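Apc35852 (PDB 1U9C) is of unknown function but belongs to the DJ-1/PfpI family, whose relatives include chaperones and cysteine-dependent enzymes. Local coordinates at residues 8-13 with 94-99; 12-17 with 47-52. All coordinates share one frame; numbering follows the deposited sequence. Where two conformers were deposited one is given.

Contact 1. Residues 8-13 with 94-99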
loop_
_atom_site.group_PDB
_atom_site.type_symbol
_atom_site.label_atom_id
_atom_site.label_comp_id
_atom_site.label_asym_id
_atom_site.label_seq_id
_atom_site.Cartn_x
_atom_site.Cartn_y
_atom_site.Cartn_z
ATOM N N VAL A 8 -2.172 6.740 11.988
ATOM C CA VAL A 8 -2.002 6.089 10.683
ATOM C C VAL A 8 -1.786 4.593 10.891
ATOM O O VAL A 8 -0.924 4.188 11.660
ATOM C CB VAL A 8 -0.847 6.681 9.842
ATOM C CG1 VAL A 8 -0.722 6.003 8.531
ATOM C CG2 VAL A 8 -1.040 8.168 9.659
ATOM N N LEU A 9 -2.557 3.792 10.169
ATOM C CA LEU A 9 -2.386 2.336 10.145
ATOM C C LEU A 9 -1.592 1.978 8.888
ATOM O O LEU A 9 -2.017 2.306 7.784
ATOM C CB LEU A 9 -3.749 1.647 10.089
ATOM C CG LEU A 9 -3.723 0.130 9.938
ATOM C CD1 LEU A 9 -3.101 -0.537 11.146
ATOM C CD2 LEU A 9 -5.137 -0.371 9.676
ATOM N N MET A 10 -0.451 1.313 9.038
ATOM C CA MET A 10 0.304 0.818 7.878
ATOM C C MET A 10 0.204 -0.681 7.787
ATOM O O MET A 10 0.320 -1.317 8.855
ATOM C CB MET A 10 1.765 1.239 7.979
ATOM C CG MET A 10 1.925 2.772 8.017
ATOM S SD MET A 10 3.645 3.345 7.932
ATOM C CE MET A 10 3.997 3.088 6.201
ATOM N N VAL A 11 -0.088 -1.225 6.611
ATOM C CA VAL A 11 -0.259 -2.675 6.488
ATOM C C VAL A 11 0.631 -3.166 5.376
ATOM O O VAL A 11 0.578 -2.695 4.250
ATOM C CB VAL A 11 -1.723 -3.045 6.200
ATOM C CG1 VAL A 11 -1.878 -4.563 6.234
ATOM C CG2 VAL A 11 -2.689 -2.427 7.187
ATOM N N VAL A 12 1.479 -4.154 5.702
ATOM C CA VAL A 12 2.406 -4.736 4.756
ATOM C C VAL A 12 2.196 -6.258 4.595
ATOM O O VAL A 12 1.604 -6.952 5.400
ATOM C CB VAL A 12 3.879 -4.435 5.149
ATOM C CG1 VAL A 12 4.089 -2.946 5.211
ATOM C CG2 VAL A 12 4.264 -5.111 6.488
ATOM N N THR A 13 2.747 -6.742 3.467
ATOM C CA THR A 13 2.719 -8.177 3.102
ATOM C C THR A 13 3.642 -9.002 3.975
ATOM O O THR A 13 4.591 -8.516 4.595
ATOM C CB THR A 13 3.128 -8.295 1.619
ATOM O OG1 THR A 13 2.967 -9.654 1.149
ATOM C CG2 THR A 13 4.581 -7.963 1.377
ATOM N N PHE A 94 -2.326 3.112 5.077
ATOM C CA PHE A 94 -1.293 3.168 4.056
ATOM C C PHE A 94 -0.802 1.763 3.720
ATOM O O PHE A 94 -0.371 1.062 4.620
ATOM C CB PHE A 94 -0.140 4.038 4.587
ATOM C CG PHE A 94 0.822 4.482 3.518
ATOM C CD1 PHE A 94 0.739 5.746 2.962
ATOM C CD2 PHE A 94 1.786 3.611 2.992
ATOM C CE1 PHE A 94 1.599 6.132 1.956
ATOM C CE2 PHE A 94 2.627 4.022 1.982
ATOM C CZ PHE A 94 2.507 5.294 1.483
ATOM N N LEU A 95 -0.852 1.417 2.448
ATOM C CA LEU A 95 -0.440 0.093 1.940
ATOM C C LEU A 95 0.781 0.177 1.079
ATOM O O LEU A 95 0.693 0.497 -0.102
ATOM C CB LEU A 95 -1.596 -0.523 1.110
ATOM C CG LEU A 95 -2.930 -0.685 1.818
ATOM C CD1 LEU A 95 -3.944 -1.345 0.879
ATOM C CD2 LEU A 95 -2.865 -1.323 3.072
ATOM N N PRO A 96 1.965 -0.075 1.646
ATOM C CA PRO A 96 3.135 -0.241 0.821
ATOM C C PRO A 96 2.981 -1.469 -0.070
ATOM O O PRO A 96 2.156 -2.340 0.124
ATOM C CB PRO A 96 4.231 -0.487 1.863
ATOM C CG PRO A 96 3.721 0.139 3.120
ATOM C CD PRO A 96 2.270 -0.244 3.061
ATOM N N GLY A 97 3.898 -1.545 -1.040
ATOM C CA GLY A 97 3.937 -2.638 -2.032
ATOM C C GLY A 97 4.989 -3.700 -1.850
ATOM O O GLY A 97 5.308 -4.121 -0.734
ATOM N N GLY A 98 5.548 -4.111 -2.976
ATOM C CA GLY A 98 6.270 -5.345 -3.147
ATOM C C GLY A 98 5.343 -6.342 -3.844
ATOM O O GLY A 98 4.164 -6.394 -3.553
ATOM N N HIS A 99 5.930 -7.260 -4.617
ATOM C CA HIS A 99 5.111 -8.288 -5.274
ATOM C C HIS A 99 4.423 -9.225 -4.309
ATOM O O HIS A 99 3.426 -9.788 -4.709
ATOM C CB HIS A 99 5.938 -9.107 -6.288
ATOM C CG HIS A 99 6.152 -8.441 -7.615
ATOM N ND1 HIS A 99 7.349 -7.869 -7.949
ATOM C CD2 HIS A 99 5.351 -8.314 -8.702
ATOM C CE1 HIS A 99 7.267 -7.366 -9.176
ATOM N NE2 HIS A 99 6.077 -7.655 -9.672
HETATM O O HOH W 1 3.505 -4.461 1.539
#
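M10 and F94 are partners in a parallel beta bridge, and two backbone hydrogen bonds flank M10: F94 N gives its hydrogen to L9 O (2.8 Å), and V11 N gives its own to F94 O (3.0 Å). Both are nearly straight. F94 O also takes a CA-H...O contact from M10 CA. The next rung would fall at P96, whose nitrogen carries no hydrogen; its CD sits 3.2 Å from V11 O, and that buried carbonyl has no hydrogen-bond partner in the model. One water then bridges the parting chains, accepting from T13 N (3.1 Å) and donating to both P96 O and G97 O.

Apolar packing differs on the two faces of the sheet. On the face of M10 and F94 the side chains run side by side; the M10 chain bends at its last torsion (chi3 76°), turning CE toward F94, obliquely to the ring and 3.9 Å from F94 CD2. P96 CG lies at the ring edge of F94, in its plane, and meets V12 CG1 at 3.7 Å. Helix 28-40 covers this face, with F31 on M10 and V12 and P34 on F94. On the other face L95 CD2 reaches V11 CB at 3.7 Å.

Past P96 the chain enters the probable active-site region: G97 N makes a weak hydrogen bond to E30, and G98 N binds the sulfinic acid oxygen of oxidised C129. The proline thus ends direct pairing just before the backbone N-H groups turn to acidic side chains, with one water serving T13 N, P96 O and G97 O, while V11 O is left without a partner.

Contact 2. Residues 12-17 with 47-52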
loop_
_atom_site.group_PDB
_atom_site.type_symbol
_atom_site.label_atom_id
_atom_site.label_comp_id
_atom_site.label_asym_id
_atom_site.label_seq_id
_atom_site.Cartn_x
_atom_site.Cartn_y
_atom_site.Cartn_z
ATOM N N VAL A 12 1.479 -4.154 5.702
ATOM C CA VAL A 12 2.406 -4.736 4.756
ATOM C C VAL A 12 2.196 -6.258 4.595
ATOM O O VAL A 12 1.604 -6.952 5.400
ATOM C CB VAL A 12 3.879 -4.435 5.149
ATOM C CG1 VAL A 12 4.089 -2.946 5.211
ATOM C CG2 VAL A 12 4.264 -5.111 6.488
ATOM N N THR A 13 2.747 -6.742 3.467
ATOM C CA THR A 13 2.719 -8.177 3.102
ATOM C C THR A 13 3.642 -9.002 3.975
ATOM O O THR A 13 4.591 -8.516 4.595
ATOM C CB THR A 13 3.128 -8.295 1.619
ATOM O OG1 THR A 13 2.967 -9.654 1.149
ATOM C CG2 THR A 13 4.581 -7.963 1.377
ATOM N N ASN A 14 3.339 -10.298 4.036
ATOM C CA ASN A 14 4.221 -11.298 4.578
ATOM C C ASN A 14 4.558 -12.392 3.547
ATOM O O ASN A 14 5.155 -13.399 3.925
ATOM C CB ASN A 14 3.637 -12.001 5.798
ATOM C CG ASN A 14 3.218 -11.045 6.877
ATOM O OD1 ASN A 14 2.135 -10.514 6.818
ATOM N ND2 ASN A 14 4.086 -10.812 7.890
ATOM N N HIS A 15 4.239 -12.165 2.281
ATOM C CA HIS A 15 4.356 -13.205 1.285
ATOM C C HIS A 15 5.680 -13.241 0.603
ATOM O O HIS A 15 6.152 -12.199 0.125
ATOM C CB HIS A 15 3.283 -13.045 0.229
ATOM C CG HIS A 15 3.133 -14.243 -0.624
ATOM N ND1 HIS A 15 2.331 -15.289 -0.263
ATOM C CD2 HIS A 15 3.766 -14.617 -1.760
ATOM C CE1 HIS A 15 2.466 -16.270 -1.153
ATOM N NE2 HIS A 15 3.316 -15.876 -2.091
ATOM N N THR A 16 6.258 -14.413 0.461
ATOM C CA THR A 16 7.518 -14.508 -0.248
ATOM C C THR A 16 7.503 -15.374 -1.513
ATOM O O THR A 16 8.340 -15.211 -2.389
ATOM C CB THR A 16 8.367 -15.170 0.856
ATOM O OG1 THR A 16 8.756 -14.201 1.849
ATOM C CG2 THR A 16 9.557 -15.942 0.334
ATOM N N THR A 17 6.590 -16.320 -1.658
ATOM C CA THR A 17 6.702 -17.375 -2.710
ATOM C C THR A 17 6.095 -17.007 -4.063
ATOM O O THR A 17 4.950 -16.573 -4.165
ATOM C CB THR A 17 6.077 -18.658 -2.240
ATOM O OG1 THR A 17 4.728 -18.406 -1.831
ATOM C CG2 THR A 17 6.813 -19.177 -1.019
ATOM N N VAL A 47 2.010 -0.263 13.015
ATOM C CA VAL A 47 2.616 -1.103 11.991
ATOM C C VAL A 47 2.087 -2.515 12.026
ATOM O O VAL A 47 2.329 -3.216 12.979
ATOM C CB VAL A 47 4.168 -1.107 12.127
ATOM C CG1 VAL A 47 4.783 -1.896 11.008
ATOM C CG2 VAL A 47 4.736 0.321 12.125
ATOM N N ALA A 48 1.284 -2.872 11.048
ATOM C CA ALA A 48 0.677 -4.171 10.934
ATOM C C ALA A 48 1.115 -4.906 9.678
ATOM O O ALA A 48 1.550 -4.316 8.685
ATOM C CB ALA A 48 -0.850 -4.075 10.990
ATOM N N SER A 49 0.969 -6.207 9.734
ATOM C CA SER A 49 1.095 -7.050 8.543
ATOM C C SER A 49 -0.033 -8.052 8.551
ATOM O O SER A 49 -0.753 -8.235 9.524
ATOM C CB SER A 49 2.477 -7.663 8.429
ATOM O OG SER A 49 2.680 -8.619 9.489
ATOM N N ILE A 50 -0.204 -8.752 7.435
ATOM C CA ILE A 50 -1.239 -9.769 7.365
ATOM C C ILE A 50 -1.054 -10.793 8.497
ATOM O O ILE A 50 -2.043 -11.203 9.163
ATOM C CB ILE A 50 -1.204 -10.399 5.964
ATOM C CG1 ILE A 50 -1.522 -9.407 4.860
ATOM C CG2 ILE A 50 -2.122 -11.664 5.945
ATOM C CD1 ILE A 50 -2.848 -8.703 4.955
ATOM N N GLN A 51 0.174 -11.265 8.714
ATOM C CA GLN A 51 0.448 -12.293 9.709
ATOM C C GLN A 51 0.947 -11.864 11.047
ATOM O O GLN A 51 0.895 -12.655 11.993
ATOM C CB GLN A 51 1.482 -13.269 9.167
ATOM C CG GLN A 51 1.059 -13.931 7.850
ATOM C CD GLN A 51 -0.003 -14.920 8.026
ATOM O OE1 GLN A 51 -1.181 -14.560 8.267
ATOM N NE2 GLN A 51 0.368 -16.202 7.906
ATOM N N GLY A 52 1.412 -10.633 11.146
ATOM C CA GLY A 52 2.160 -10.191 12.287
ATOM C C GLY A 52 3.572 -10.719 12.231
ATOM O O GLY A 52 3.929 -11.537 11.374
#
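A short turn, S49 to G52, follows the end of strand 44-49 and is held by the side-chain amide of N14, which stands in the loop after the neighbouring parallel strand 7-12. N14 OD1 accepts from Q51 N at 2.8 Å; this donor lies well above the carbonyl plane, 55° out of it, so it does not use a lone-pair direction although the N-H...O line is nearly straight. I50 N is also close to OD1 but poorly angled, and it bonds instead to V12 O (3.3 Å). The other end of the amide uses an N-H in its own plane: N14 ND2 donates to S49 OG at 3.1 Å. With CG anti to the carbonyl carbon (chi1 -54°), the N14 side chain reaches across to the turn, and its CG rests 3.6 Å from Q51 CB.

The strands are parallel neighbours in the mixed, mostly parallel sheet of the alpha/beta sandwich of the DJ-1/PfpI family, and V12 and S49 form their last bridge here. V12 N donates to A48 O (3.0 Å) and V12 CG2 packs on S49 CB at 3.7 Å. S49 OG, which lies between its backbone N and carbonyl carbon (chi1 68°), is shared: besides N14 it has a hydrogen bond with T79 OG1 and receives a weak one from G52 N.

The loop that presents N14 is itself shaped by an ST turn, in which T13 OG1 accepts from H15 N (3.0 Å). D104, from helix 101-104, binds this loop through both carboxylate oxygens, one to T13 OG1 and the other to N14 N, while the H15 ring stacks on F103.

Contacts 1 and 2 lie on the two edges of strand 7-12, which sits between strands 92-95 and 44-49 in the same sheet; their centres are 8 Å apart, and they share V12 and T13. The backbone joins them directly, M10 O lying 2.9 Å from A48 N in a probable hydrogen bond. Along the chain, strand 7-12 leads into the loop 12-17, helix 28-40 follows, then 47-52, and 94-99 comes last. F31 of that helix touches M10, V12 and V47, so one helix spans both contacts. Contact 1 is deeply buried and leads toward C129, whereas contact 2 is partly buried, and there N14 of loop 12-17 ties that loop to the turn after strand 44-49.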